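Local coordinates for probable glutamine-binding lipoprotein GlnH (GLNBP) (Mycobacterium tuberculosis, PDB 6H20) that probably captures aspartate and related amino acids outside the cell, as a solute-binding lipoprotein that regulates protein kinase G activity to control glutamate metabolism, at residues T28-P33 with F249-L254. Residues are numbered along the deposited sequence; the frame is centred on the assembly and turned at random.
Sequences TASLRP and FVNGTL
Both N-H groups of one amide nitrogen, Asn251 ND2, are used on the segment 28-33. From Asn251 ND2 the shorter bond runs to the backbone carbonyl Leu31 O at 2.8 Å, the other to Ser30 OG at 2.9 Å. Both are nearly straight, with N-H...O angles of 167° and 163°, and both oxygens lie in or very close to the amide plane, so the flat end group is fixed in rotation. Its remaining polar atom, Asn251 OD1, accepts from the backbone N of Thr136, which leaves the whole buried amide hydrogen-bonded. Asn251 reaches across because its CG sits beside the backbone N and anti to the carbonyl carbon (chi1 -73°), while the CB of Ser30 points toward the helix and brings OG to the amide; that hydroxyl also donates a hydrogen bond to Phe134 O. Ser30 and Asn251 thus tie the segment and helix 244-259 to the chain around Phe134 and Thr136. In this family 3 solute-binding protein, of the type II periplasmic-binding-protein fold, the contact packs an N-terminal extended segment on a helix near the C-terminal end, away from the asparagine pocket; around Ser30 the segment pairs weakly, in parallel, with strand 284-285. Beyond the polar pair, Pro33 CG is 3.7 Å from Gly252 N and 4.0 Å from Asn251 CB. With no side chain on Gly252, the ring packs directly on the helix backbone, and the nearest CA atoms across the segments, Pro33 CA and Gly252 CA, are 5.0 Å apart. Just before the proline, Arg32 O accepts a hydrogen bond from Arg248 NH1, one helical turn back from Gly252.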
loop_
_atom_site.group_PDB
_atom_site.type_symbol
_atom_site.label_atom_id
_atom_site.label_comp_id
_atom_site.label_asym_id
_atom_site.label_seq_id
_atom_site.Cartn_x
_atom_site.Cartn_y
_atom_site.Cartn_z
ATOM N N THR A 28 -7.096 10.413 -7.916
ATOM C CA THR A 28 -5.642 10.411 -8.043
ATOM C C THR A 28 -5.043 11.773 -8.375
ATOM O O THR A 28 -3.815 11.892 -8.373
ATOM C CB THR A 28 -5.174 9.390 -9.080
ATOM O OG1 THR A 28 -5.687 9.744 -10.367
ATOM C CG2 THR A 28 -5.639 7.977 -8.703
ATOM N N ALA A 29 -5.854 12.791 -8.660
ATOM C CA ALA A 29 -5.315 14.120 -8.917
ATOM C C ALA A 29 -4.906 14.781 -7.606
ATOM O O ALA A 29 -5.656 14.762 -6.624
ATOM C CB ALA A 29 -6.365 14.980 -9.615
ATOM N N SER A 30 -3.709 15.375 -7.595
ATOM C CA SER A 30 -3.145 15.933 -6.369
ATOM C C SER A 30 -2.636 17.354 -6.620
ATOM O O SER A 30 -2.944 17.941 -7.659
ATOM C CB SER A 30 -2.046 14.999 -5.838
ATOM O OG SER A 30 -1.529 15.404 -4.579
ATOM N N LEU A 31 -1.851 17.911 -5.696
ATOM C CA LEU A 31 -1.481 19.325 -5.759
ATOM C C LEU A 31 -0.128 19.528 -6.431
ATOM O O LEU A 31 0.841 18.820 -6.143
ATOM C CB LEU A 31 -1.430 19.904 -4.346
ATOM C CG LEU A 31 -2.774 19.959 -3.626
ATOM C CD1 LEU A 31 -2.584 20.474 -2.212
ATOM C CD2 LEU A 31 -3.753 20.832 -4.401
ATOM N N ARG A 32 -0.052 20.539 -7.283
ATOM C CA ARG A 32 1.171 20.803 -8.019
ATOM C C ARG A 32 2.311 21.124 -7.051
ATOM O O ARG A 32 2.098 21.790 -6.034
ATOM C CB ARG A 32 0.911 21.998 -8.937
ATOM C CG ARG A 32 1.995 22.296 -9.919
ATOM C CD ARG A 32 1.489 23.354 -10.912
ATOM N NE ARG A 32 0.407 22.828 -11.740
ATOM C CZ ARG A 32 0.597 22.097 -12.836
ATOM N NH1 ARG A 32 1.829 21.811 -13.237
ATOM N NH2 ARG A 32 -0.440 21.653 -13.530
ATOM N N PRO A 33 3.526 20.660 -7.322
ATOM C CA PRO A 33 4.662 20.998 -6.456
ATOM C C PRO A 33 4.953 22.494 -6.461
ATOM O O PRO A 33 4.520 23.238 -7.340
ATOM C CB PRO A 33 5.824 20.227 -7.083
ATOM C CG PRO A 33 5.156 19.150 -7.911
ATOM C CD PRO A 33 3.901 19.741 -8.415
ATOM N N PHE A 249 5.187 19.265 -1.429
ATOM C CA PHE A 249 6.579 18.863 -1.255
ATOM C C PHE A 249 6.796 17.429 -1.726
ATOM O O PHE A 249 7.714 17.155 -2.514
ATOM C CB PHE A 249 7.012 19.014 0.213
ATOM C CG PHE A 249 8.484 18.801 0.421
ATOM C CD1 PHE A 249 9.014 17.508 0.523
ATOM C CD2 PHE A 249 9.350 19.889 0.459
ATOM C CE1 PHE A 249 10.375 17.316 0.681
ATOM C CE2 PHE A 249 10.703 19.705 0.616
ATOM C CZ PHE A 249 11.222 18.420 0.723
ATOM N N VAL A 250 5.969 16.494 -1.240
ATOM C CA VAL A 250 6.114 15.093 -1.643
ATOM C C VAL A 250 5.917 14.940 -3.144
ATOM O O VAL A 250 6.615 14.161 -3.801
ATOM C CB VAL A 250 5.144 14.204 -0.841
ATOM C CG1 VAL A 250 5.164 12.776 -1.369
ATOM C CG2 VAL A 250 5.524 14.221 0.647
ATOM N N ASN A 251 4.993 15.700 -3.724
ATOM C CA ASN A 251 4.824 15.599 -5.168
ATOM C C ASN A 251 6.066 16.077 -5.905
ATOM O O ASN A 251 6.377 15.561 -6.986
ATOM C CB ASN A 251 3.558 16.337 -5.609
ATOM C CG ASN A 251 2.306 15.582 -5.207
ATOM O OD1 ASN A 251 2.380 14.382 -4.916
ATOM N ND2 ASN A 251 1.161 16.251 -5.213
ATOM N N GLY A 252 6.791 17.045 -5.330
ATOM C CA GLY A 252 8.087 17.407 -5.875
ATOM C C GLY A 252 9.078 16.254 -5.836
ATOM O O GLY A 252 9.785 15.996 -6.819
ATOM N N THR A 253 9.141 15.540 -4.702
ATOM C CA THR A 253 9.994 14.357 -4.619
ATOM C C THR A 253 9.614 13.340 -5.679
ATOM O O THR A 253 10.487 12.747 -6.329
ATOM C CB THR A 253 9.885 13.705 -3.233
ATOM O OG1 THR A 253 10.236 14.660 -2.223
ATOM C CG2 THR A 253 10.840 12.516 -3.139
ATOM N N LEU A 254 8.311 13.109 -5.858
ATOM C CA LEU A 254 7.904 12.113 -6.840
ATOM C C LEU A 254 8.269 12.545 -8.258
ATOM O O LEU A 254 8.709 11.718 -9.059
ATOM C CB LEU A 254 6.416 11.792 -6.698
ATOM C CG LEU A 254 6.080 11.156 -5.345
ATOM C CD1 LEU A 254 4.589 10.845 -5.215
ATOM C CD2 LEU A 254 6.927 9.891 -5.075
#